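Local coordinates for protein ancestral D-type dye decolorizing peroxidase (Geotrichum candidum, PDB 7ANV) that probably uses hydrogen peroxide and a bound haem to oxidise dyes and other bulky substrates, as is usual for dye-decolorizing peroxidases, at residues K19-F24 and L145-S150; A32-H37 and A163-G168; D132-E137 and H175-I180; P326-Q331 and P419-N424. All blocks are in the same frame, centred on the assembly; numbering follows the deposited sequence.

Interaction 1: residues K19-F24 and L145-S150; sequences KTETYF and LVAGDS
Tyr23 and Leu145 each carry CG opposite the carbonyl carbon and next to the backbone N (chi1 -67° and -69°), and these matching torsions bring Tyr23 CE2 to 3.8 Å from Leu145 CG. The two residues form a non-hydrogen-bonded pair between neighbouring strands of the four-stranded antiparallel sheet in the ferredoxin-like N-terminal half of the enzyme; the strand directions are 169° apart, close to exactly antiparallel. Glu21 and Ala147 project from the same face. The glutamate runs extended beside Leu145, so that its methylene CG rests 4.0 Å from Ala147 CB while OE1 is paired with Lys18; a long acidic chain suits this spot because its stem is apolar and its tip reaches a cation. Beyond this face, strand 391-398 covers Tyr23 and Leu145. Thr20, Thr22 and Val146 occupy the other face, under helix 151-164, and beta-branched residues fit extended backbone well. Thr20 OG1, buried there, bonds to Gly182 O.

In the strand centre Thr22 and Val146 exchange two bonds, Thr22 N to Val146 O at 2.8 Å and Val146 N to Thr22 O at 2.9 Å. Toward the strand end the pairing slips into a classic beta bulge, with Lys19 and Thr20 both opposite Gly148. Gly148 O accepts two hydrogen bonds there, from Lys19 N at 2.9 Å and from Thr20 N at 3.2 Å.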
# COMPACT_ATOMS: atom_id res chain seq x y z
N LYS A 19 15.93 -4.82 -0.30
CA LYS A 19 15.62 -6.27 -0.15
C LYS A 19 15.00 -6.48 1.24
O LYS A 19 14.33 -7.47 1.44
CB LYS A 19 16.90 -7.08 -0.32
CG LYS A 19 17.53 -6.92 -1.70
CD LYS A 19 18.64 -7.90 -2.06
CE LYS A 19 18.97 -7.83 -3.55
NZ LYS A 19 19.75 -9.00 -4.03
N THR A 20 15.27 -5.58 2.18
CA THR A 20 14.75 -5.64 3.56
C THR A 20 14.53 -4.22 4.05
O THR A 20 15.21 -3.28 3.60
CB THR A 20 15.69 -6.44 4.47
OG1 THR A 20 15.09 -6.60 5.76
CG2 THR A 20 17.05 -5.80 4.65
N GLU A 21 13.61 -4.05 4.98
CA GLU A 21 13.28 -2.70 5.47
C GLU A 21 12.77 -2.87 6.89
O GLU A 21 11.92 -3.76 7.10
CB GLU A 21 12.23 -2.08 4.54
CG GLU A 21 11.90 -0.64 4.85
CD GLU A 21 10.90 -0.08 3.85
OE1 GLU A 21 10.12 -0.90 3.26
OE2 GLU A 21 10.87 1.15 3.68
N THR A 22 13.19 -2.00 7.79
CA THR A 22 12.74 -2.04 9.19
C THR A 22 11.98 -0.75 9.46
O THR A 22 12.40 0.33 9.01
CB THR A 22 13.92 -2.23 10.15
OG1 THR A 22 14.39 -3.56 9.97
CG2 THR A 22 13.47 -2.04 11.58
N TYR A 23 10.82 -0.88 10.08
CA TYR A 23 10.02 0.25 10.57
C TYR A 23 10.23 0.33 12.07
O TYR A 23 9.87 -0.61 12.76
CB TYR A 23 8.57 0.00 10.17
CG TYR A 23 8.37 0.07 8.69
CD1 TYR A 23 8.53 -1.06 7.91
CD2 TYR A 23 7.98 1.24 8.08
CE1 TYR A 23 8.37 -1.02 6.54
CE2 TYR A 23 7.80 1.29 6.72
CZ TYR A 23 7.97 0.16 5.95
OH TYR A 23 7.80 0.18 4.60
N PHE A 24 10.79 1.45 12.52
CA PHE A 24 11.07 1.73 13.96
C PHE A 24 10.05 2.76 14.44
O PHE A 24 10.17 3.98 14.11
CB PHE A 24 12.53 2.16 14.08
CG PHE A 24 12.98 2.43 15.47
CD1 PHE A 24 12.73 3.65 16.08
CD2 PHE A 24 13.74 1.49 16.14
CE1 PHE A 24 13.24 3.90 17.35
CE2 PHE A 24 14.23 1.75 17.41
CZ PHE A 24 13.96 2.95 18.01
N LEU A 145 11.98 4.80 8.90
CA LEU A 145 12.06 3.73 7.88
C LEU A 145 13.53 3.54 7.53
O LEU A 145 14.19 4.53 7.13
CB LEU A 145 11.38 4.21 6.59
CG LEU A 145 9.89 4.40 6.54
CD1 LEU A 145 9.51 5.69 7.27
CD2 LEU A 145 9.47 4.45 5.06
N VAL A 146 14.04 2.34 7.62
CA VAL A 146 15.42 2.06 7.17
C VAL A 146 15.36 0.90 6.16
O VAL A 146 15.01 -0.23 6.54
CB VAL A 146 16.35 1.75 8.37
CG1 VAL A 146 17.79 1.62 7.88
CG2 VAL A 146 16.24 2.80 9.47
N ALA A 147 15.69 1.19 4.92
CA ALA A 147 15.63 0.25 3.78
C ALA A 147 17.07 -0.09 3.36
O ALA A 147 17.94 0.75 3.51
CB ALA A 147 14.87 0.90 2.66
N GLY A 148 17.35 -1.32 2.98
CA GLY A 148 18.72 -1.68 2.60
C GLY A 148 18.78 -2.93 1.77
O GLY A 148 17.77 -3.64 1.59
N ASP A 149 19.98 -3.21 1.32
CA ASP A 149 20.32 -4.39 0.51
C ASP A 149 20.33 -5.66 1.38
O ASP A 149 20.25 -6.74 0.81
CB ASP A 149 21.68 -4.19 -0.12
CG ASP A 149 22.78 -4.11 0.92
OD1 ASP A 149 22.87 -3.04 1.58
OD2 ASP A 149 23.55 -5.10 1.04
N SER A 150 20.51 -5.53 2.69
CA SER A 150 20.78 -6.69 3.58
C SER A 150 20.40 -6.34 5.01
O SER A 150 20.33 -5.13 5.36
CB SER A 150 22.24 -7.11 3.49
OG SER A 150 23.11 -6.10 3.96

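Interaction 2: residues A32-H37 and A163-G168; sequences AAFRKH and AIFGVG
The imidazole of His37 is sandwiched between two backbone carbonyl oxygens, Ile164 O over one face and Ala33 O, from its own helix, over the opposite face. Ile164 O lies 3.2 Å from His37 CG, above the ring and displaced toward its rim, so this is a carbonyl-to-ring contact and no hydrogen bond. Two electron-rich oxygens above and below would probably make a positive charge on the ring less costly. With CG opposite the carbonyl carbon (chi1 -68°), the ring leans out of helix 31-41 toward the closing end of helix 151-164. There ND1 is bonded to Ser173 OG, which fixes the ring's rotation; a polar flat group therefore suits this partly exposed spot.

Next to the histidine, Phe165 CD1 packs 3.5 Å from His37 CB. Its ring meets that of Phe34 with planes only 19° apart but slid sidelong, centroids 5.1 Å apart, so the rings scarcely overlap and touch mainly through Phe34 CE1 and Phe165 CE1 at 3.3 Å. Both phenylalanines also press on Ile174 of strand 174-183. Ile164 adds its CG2 methyl, 3.3 Å from His37 O. Replacing His37 with alanine removes the ring, which would probably open a gap between the two carbonyls and leave Ser173 OG without its ring partner.

Gly166, at positive phi, closes helix 151-164 as the C-prime residue of a Schellman motif. The whole is a helix-to-helix-end contact between the two helices of a ferredoxin-like beta-alpha-beta-beta-alpha-beta domain.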
# COMPACT_ATOMS: atom_id res chain seq x y z
N ALA A 32 12.65 18.57 23.75
CA ALA A 32 13.79 19.48 23.53
C ALA A 32 14.99 18.69 23.02
O ALA A 32 15.59 19.08 21.99
CB ALA A 32 14.11 20.24 24.77
N ALA A 33 15.26 17.54 23.64
CA ALA A 33 16.42 16.73 23.22
C ALA A 33 16.16 16.17 21.83
O ALA A 33 17.08 16.14 21.01
CB ALA A 33 16.70 15.64 24.21
N PHE A 34 14.93 15.73 21.58
CA PHE A 34 14.55 15.14 20.27
C PHE A 34 14.82 16.13 19.13
O PHE A 34 15.37 15.78 18.09
CB PHE A 34 13.10 14.68 20.25
CG PHE A 34 12.71 14.15 18.89
CD1 PHE A 34 12.98 12.83 18.53
CD2 PHE A 34 12.13 14.97 17.94
CE1 PHE A 34 12.65 12.35 17.27
CE2 PHE A 34 11.86 14.50 16.66
CZ PHE A 34 12.07 13.18 16.34
N ARG A 35 14.48 17.39 19.34
CA ARG A 35 14.63 18.42 18.29
C ARG A 35 16.13 18.64 18.05
O ARG A 35 16.50 18.86 16.88
CB ARG A 35 13.84 19.69 18.63
CG ARG A 35 12.34 19.47 18.72
CD ARG A 35 11.58 20.78 18.94
NE ARG A 35 11.62 21.60 17.73
CZ ARG A 35 11.63 22.94 17.68
NH1 ARG A 35 11.59 23.68 18.78
NH2 ARG A 35 11.69 23.55 16.50
N LYS A 36 16.98 18.55 19.07
CA LYS A 36 18.46 18.71 18.90
C LYS A 36 19.00 17.50 18.16
O LYS A 36 19.79 17.69 17.21
CB LYS A 36 19.17 18.78 20.26
CG LYS A 36 18.90 20.06 21.01
CD LYS A 36 19.27 21.28 20.19
CE LYS A 36 19.42 22.53 21.04
NZ LYS A 36 19.07 23.74 20.27
N HIS A 37 18.59 16.30 18.58
CA HIS A 37 19.00 15.01 17.97
C HIS A 37 18.64 14.97 16.49
O HIS A 37 19.45 14.52 15.67
CB HIS A 37 18.38 13.83 18.72
CG HIS A 37 18.92 13.68 20.10
ND1 HIS A 37 18.33 12.85 21.04
CD2 HIS A 37 20.01 14.23 20.69
CE1 HIS A 37 19.06 12.91 22.14
NE2 HIS A 37 20.08 13.74 21.96
N ALA A 163 21.97 5.77 18.13
CA ALA A 163 23.00 6.60 18.80
C ALA A 163 22.59 8.07 18.73
O ALA A 163 22.77 8.83 19.72
CB ALA A 163 24.37 6.39 18.17
N ILE A 164 22.16 8.49 17.55
CA ILE A 164 21.77 9.92 17.33
C ILE A 164 20.69 10.28 18.34
O ILE A 164 20.76 11.38 18.87
CB ILE A 164 21.39 10.15 15.88
CG1 ILE A 164 22.64 10.13 15.00
CG2 ILE A 164 20.58 11.43 15.67
CD1 ILE A 164 22.30 9.97 13.53
N PHE A 165 19.70 9.42 18.59
CA PHE A 165 18.58 9.71 19.53
C PHE A 165 18.88 9.24 20.96
O PHE A 165 18.00 9.31 21.83
CB PHE A 165 17.28 9.13 18.98
CG PHE A 165 16.82 9.90 17.77
CD1 PHE A 165 16.30 11.18 17.90
CD2 PHE A 165 17.01 9.41 16.48
CE1 PHE A 165 15.90 11.91 16.79
CE2 PHE A 165 16.64 10.16 15.38
CZ PHE A 165 16.09 11.41 15.53
N GLY A 166 20.09 8.77 21.23
CA GLY A 166 20.52 8.41 22.59
C GLY A 166 19.88 7.14 23.11
O GLY A 166 19.96 6.90 24.34
N VAL A 167 19.32 6.30 22.24
CA VAL A 167 18.62 5.05 22.63
C VAL A 167 19.63 4.13 23.30
O VAL A 167 20.68 3.88 22.70
CB VAL A 167 17.93 4.37 21.45
CG1 VAL A 167 17.36 3.00 21.82
CG2 VAL A 167 16.85 5.28 20.88
N GLY A 168 19.29 3.59 24.47
CA GLY A 168 20.17 2.69 25.23
C GLY A 168 21.12 3.41 26.18
O GLY A 168 22.01 2.75 26.75

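Interaction 3: residues D132-E137 and H175-I180; sequences DPAFKE and HEVLTI
Ala134 and Leu178 mark the nearest approach of the two backbones, CA atoms 6.3 Å apart, where the short helix 133-137 lies across strand 175-180 with axes 8.3 Å apart and inclined at 134°. The small methyl of Ala134 allows this closeness: its CB sits 3.8 Å from Leu178 CB and 4.1 Å from Val177 CG1. That Val177 and Leu178, consecutive in the strand, can both turn to the helix follows from a classic beta bulge, in which both face Phe25 of the neighbouring strand 20-28.

Phe135 supplies the bulk. With its CG opposite the carbonyl carbon (chi1 -76°), the ring reaches past Ala134 along the strand and meets the leucine side chain at about a right angle, Phe135 CE2 lying 3.5 Å from Leu178 CD2. Ile180 approaches from the opposite direction and presents CD1 at the edge of the ring, 3.9 Å from Phe135 CZ. An edge-to-face partner, Phe25, and Phe251 of strand 247-256 enclose the same ring, so a large flat apolar residue fits this seam between the N-terminal sheet and the second sheet. A serine here would probably leave a gap among Leu178, Ile180 and Phe25, taking away their aromatic partner. Nearby, Asp132 pairs with Lys253, tying the start of the helix to that same strand.

No hydrogen bond or salt bridge joins the two segments, which implies that burial of apolar surface and close fit hold the helix against this face of the sheet.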
# COMPACT_ATOMS: atom_id res chain seq x y z
N ASP A 132 -2.61 -5.55 16.94
CA ASP A 132 -1.46 -5.85 17.83
C ASP A 132 -1.47 -4.78 18.92
O ASP A 132 -1.76 -3.61 18.64
CB ASP A 132 -0.11 -5.89 17.10
CG ASP A 132 0.00 -7.00 16.05
OD1 ASP A 132 -0.78 -7.97 16.14
OD2 ASP A 132 0.89 -6.91 15.18
N PRO A 133 -1.12 -5.14 20.17
CA PRO A 133 -1.11 -4.20 21.30
C PRO A 133 -0.41 -2.86 21.03
O PRO A 133 -0.93 -1.85 21.41
CB PRO A 133 -0.37 -4.98 22.40
CG PRO A 133 -0.67 -6.42 22.09
CD PRO A 133 -0.75 -6.50 20.58
N ALA A 134 0.74 -2.87 20.34
CA ALA A 134 1.58 -1.67 20.12
C ALA A 134 0.78 -0.62 19.35
O ALA A 134 0.95 0.56 19.62
CB ALA A 134 2.87 -2.04 19.43
N PHE A 135 -0.10 -1.03 18.42
CA PHE A 135 -0.87 -0.10 17.55
C PHE A 135 -2.15 0.37 18.25
O PHE A 135 -2.75 1.42 17.87
CB PHE A 135 -1.17 -0.83 16.25
CG PHE A 135 0.01 -0.91 15.32
CD1 PHE A 135 0.64 0.25 14.91
CD2 PHE A 135 0.48 -2.12 14.85
CE1 PHE A 135 1.70 0.20 14.03
CE2 PHE A 135 1.55 -2.17 13.98
CZ PHE A 135 2.15 -1.00 13.57
N LYS A 136 -2.56 -0.41 19.24
CA LYS A 136 -3.90 -0.33 19.87
C LYS A 136 -3.71 0.44 21.17
O LYS A 136 -4.44 1.41 21.40
CB LYS A 136 -4.44 -1.76 20.04
CG LYS A 136 -5.87 -1.89 20.52
CD LYS A 136 -6.14 -3.18 21.28
CE LYS A 136 -6.16 -4.39 20.38
NZ LYS A 136 -7.28 -5.31 20.70
N GLU A 137 -2.69 0.05 21.95
CA GLU A 137 -2.49 0.49 23.36
C GLU A 137 -1.66 1.78 23.42
O GLU A 137 -1.89 2.57 24.34
CB GLU A 137 -1.76 -0.58 24.18
CG GLU A 137 -2.45 -1.94 24.20
CD GLU A 137 -3.88 -1.96 24.70
OE1 GLU A 137 -4.24 -1.09 25.53
OE2 GLU A 137 -4.63 -2.85 24.26
N HIS A 175 11.72 6.44 22.81
CA HIS A 175 11.49 5.07 23.32
C HIS A 175 10.94 4.28 22.14
O HIS A 175 9.98 4.76 21.46
CB HIS A 175 10.55 5.12 24.55
CG HIS A 175 9.91 3.81 24.91
ND1 HIS A 175 10.55 2.86 25.69
CD2 HIS A 175 8.69 3.28 24.61
CE1 HIS A 175 9.77 1.81 25.84
NE2 HIS A 175 8.63 2.03 25.19
N GLU A 176 11.47 3.10 21.90
CA GLU A 176 10.96 2.17 20.85
C GLU A 176 9.59 1.64 21.30
O GLU A 176 9.50 1.09 22.41
CB GLU A 176 11.97 1.05 20.67
CG GLU A 176 11.54 0.00 19.66
CD GLU A 176 12.44 -1.21 19.65
OE1 GLU A 176 13.63 -1.09 20.12
OE2 GLU A 176 11.97 -2.25 19.15
N VAL A 177 8.55 1.77 20.48
CA VAL A 177 7.20 1.19 20.74
C VAL A 177 7.14 -0.17 20.07
O VAL A 177 6.63 -1.14 20.65
CB VAL A 177 6.08 2.10 20.23
CG1 VAL A 177 4.70 1.50 20.48
CG2 VAL A 177 6.17 3.49 20.83
N LEU A 178 7.68 -0.26 18.86
CA LEU A 178 7.55 -1.47 18.03
C LEU A 178 8.59 -1.35 16.92
O LEU A 178 8.75 -0.25 16.34
CB LEU A 178 6.12 -1.56 17.46
CG LEU A 178 5.86 -2.73 16.52
CD1 LEU A 178 5.90 -4.07 17.24
CD2 LEU A 178 4.52 -2.57 15.81
N THR A 179 9.23 -2.47 16.61
CA THR A 179 10.02 -2.59 15.37
C THR A 179 9.44 -3.72 14.54
O THR A 179 9.12 -4.79 15.14
CB THR A 179 11.50 -2.82 15.69
OG1 THR A 179 11.90 -1.75 16.54
CG2 THR A 179 12.37 -2.84 14.46
N ILE A 180 9.26 -3.50 13.24
CA ILE A 180 8.76 -4.56 12.33
C ILE A 180 9.76 -4.61 11.19
O ILE A 180 10.02 -3.57 10.58
CB ILE A 180 7.32 -4.30 11.80
CG1 ILE A 180 6.38 -3.78 12.89
CG2 ILE A 180 6.83 -5.59 11.15
CD1 ILE A 180 4.95 -3.46 12.44

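Interaction 4: residues P326-Q331 and P419-N424; sequences PFADEQ and PPSKPN. With SO4 (sulfate ion), chain E.
Ala328 and Ser421 meet where two type I beta turns, Phe327 to Glu330 and Pro419 to Lys422, pack against each other at the protein surface. The methyl Ala328 CB lies 3.4 Å from Ser421 OG, a small-to-small fit that lets the backbones come close. Beside it Ser421 O faces Asp329 CA at 3.1 Å in a CA-H...O contact. Pro423 completes the first shell with its ring methylenes: CD touches Ala328 O at 3.3 Å, and CG touches Glu330 O at 3.5 Å. A proline suits this place, since its rigid ring sets CD and CG against the carbonyl oxygens, and it has no N-H that needs a partner.

The next shell sets these groups in position. Ser421 OG, held between the backbone N and the carbonyl carbon (chi1 50°), bonds to Asp351 O, while Ala328 O receives Ser333 OG. Each turn is closed by its own backbone bond, Glu330 N to Phe327 O at 3.2 Å and Lys422 N to Pro419 O at 3.1 Å. The first is braced again by its last side chain, because Glu330 folds back and accepts a hydrogen bond from Phe327 N on OE2 at 2.8 Å. A cis peptide bond before Pro419 shapes the entry to the second turn. Farther out, segment 419-424 reaches a sulfate ion, probably from the crystallisation liquor, to which Asn424 ND2 donates a hydrogen bond at 3.0 Å from sulfate O2.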
# COMPACT_ATOMS: atom_id res chain seq x y z
N PRO A 326 -14.70 -5.20 -23.13
CA PRO A 326 -15.87 -4.32 -22.96
C PRO A 326 -15.70 -3.26 -21.86
O PRO A 326 -14.88 -3.46 -20.94
CB PRO A 326 -16.97 -5.31 -22.53
CG PRO A 326 -16.25 -6.45 -21.81
CD PRO A 326 -14.86 -6.48 -22.42
N PHE A 327 -16.50 -2.19 -21.94
CA PHE A 327 -16.62 -1.12 -20.91
C PHE A 327 -17.64 -1.55 -19.84
O PHE A 327 -18.50 -2.43 -20.12
CB PHE A 327 -17.15 0.20 -21.48
CG PHE A 327 -16.22 1.05 -22.32
CD1 PHE A 327 -16.17 0.90 -23.70
CD2 PHE A 327 -15.52 2.11 -21.74
CE1 PHE A 327 -15.36 1.73 -24.47
CE2 PHE A 327 -14.72 2.94 -22.51
CZ PHE A 327 -14.64 2.75 -23.88
N ALA A 328 -17.61 -0.88 -18.67
CA ALA A 328 -18.40 -1.26 -17.47
C ALA A 328 -19.90 -1.39 -17.77
O ALA A 328 -20.52 -2.34 -17.34
CB ALA A 328 -18.19 -0.25 -16.36
N ASP A 329 -20.46 -0.47 -18.55
CA ASP A 329 -21.93 -0.33 -18.77
C ASP A 329 -22.49 -1.41 -19.71
O ASP A 329 -23.73 -1.47 -19.85
CB ASP A 329 -22.24 1.11 -19.23
CG ASP A 329 -21.60 1.58 -20.55
OD1 ASP A 329 -20.83 0.81 -21.19
OD2 ASP A 329 -21.88 2.73 -20.96
N GLU A 330 -21.68 -2.29 -20.29
CA GLU A 330 -22.19 -3.26 -21.30
C GLU A 330 -22.72 -4.50 -20.57
O GLU A 330 -22.23 -4.85 -19.48
CB GLU A 330 -21.12 -3.65 -22.32
CG GLU A 330 -20.42 -2.47 -22.98
CD GLU A 330 -19.47 -2.87 -24.10
OE1 GLU A 330 -19.95 -3.52 -25.06
OE2 GLU A 330 -18.29 -2.53 -24.05
N GLN A 331 -23.72 -5.16 -21.15
CA GLN A 331 -24.20 -6.46 -20.61
C GLN A 331 -23.02 -7.43 -20.64
O GLN A 331 -22.25 -7.38 -21.60
CB GLN A 331 -25.35 -7.01 -21.46
CG GLN A 331 -26.05 -8.23 -20.85
CD GLN A 331 -26.93 -8.95 -21.87
OE1 GLN A 331 -27.89 -8.40 -22.39
NE2 GLN A 331 -26.56 -10.18 -22.21
N PRO A 419 -18.77 -0.25 -9.16
CA PRO A 419 -18.96 1.16 -9.55
C PRO A 419 -20.33 1.44 -10.18
O PRO A 419 -20.99 0.54 -10.73
CB PRO A 419 -17.88 1.30 -10.64
CG PRO A 419 -17.88 -0.04 -11.33
CD PRO A 419 -18.28 -1.05 -10.29
N PRO A 420 -20.81 2.69 -10.14
CA PRO A 420 -22.13 3.00 -10.68
C PRO A 420 -22.20 2.88 -12.21
O PRO A 420 -23.31 2.93 -12.73
CB PRO A 420 -22.41 4.44 -10.26
CG PRO A 420 -21.08 4.99 -9.75
CD PRO A 420 -20.17 3.82 -9.43
N SER A 421 -21.06 2.81 -12.90
CA SER A 421 -21.02 2.66 -14.38
C SER A 421 -21.46 1.24 -14.76
O SER A 421 -21.78 0.99 -15.94
CB SER A 421 -19.66 2.97 -14.88
OG SER A 421 -18.72 2.24 -14.13
N LYS A 422 -21.51 0.32 -13.80
CA LYS A 422 -21.98 -1.08 -14.07
C LYS A 422 -23.45 -1.07 -14.48
O LYS A 422 -24.20 -0.13 -14.22
CB LYS A 422 -21.77 -1.91 -12.80
CG LYS A 422 -22.85 -1.63 -11.76
CD LYS A 422 -22.75 -2.33 -10.42
CE LYS A 422 -23.77 -1.81 -9.44
NZ LYS A 422 -25.16 -2.01 -9.91
N PRO A 423 -23.95 -2.16 -15.11
CA PRO A 423 -25.36 -2.33 -15.35
C PRO A 423 -26.09 -2.41 -14.02
O PRO A 423 -25.62 -3.06 -13.08
CB PRO A 423 -25.48 -3.64 -16.15
CG PRO A 423 -24.10 -3.82 -16.74
CD PRO A 423 -23.17 -3.27 -15.69
N ASN A 424 -27.27 -1.80 -13.97
CA ASN A 424 -28.06 -1.77 -12.71
C ASN A 424 -28.25 -3.16 -12.09
O ASN A 424 -28.20 -3.24 -10.86
CB ASN A 424 -29.39 -1.05 -12.85
CG ASN A 424 -29.20 0.43 -13.06
OD1 ASN A 424 -28.19 0.99 -12.66
ND2 ASN A 424 -30.19 1.06 -13.66
S SO4 E . -32.17 -1.78 -15.65
O1 SO4 E . -33.11 -1.96 -16.74
O2 SO4 E . -32.24 -0.42 -15.18
O3 SO4 E . -30.83 -2.04 -16.15
O4 SO4 E . -32.55 -2.71 -14.63

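Interactions 1, 2 and 3 belong to the N-terminal domain and interleave along the chain, whereas interaction 4 opens only after they have closed. Interactions 1 and 3 share one antiparallel sheet and touch, Tyr23 N lying 2.8 Å from Ile180 O between strands 20-28 and 174-183; their centres are about 18 Å apart. Interaction 2, about 21 Å from interaction 1 between centres, joins the helices that directly follow strands 20-28 and 142-148. Sheet pairing, helix contact and a short helix over the other face thus build one domain. Interaction 4 lies beyond the chain's centre, about 43 Å from interaction 1 between centres, where it ties surface loops together.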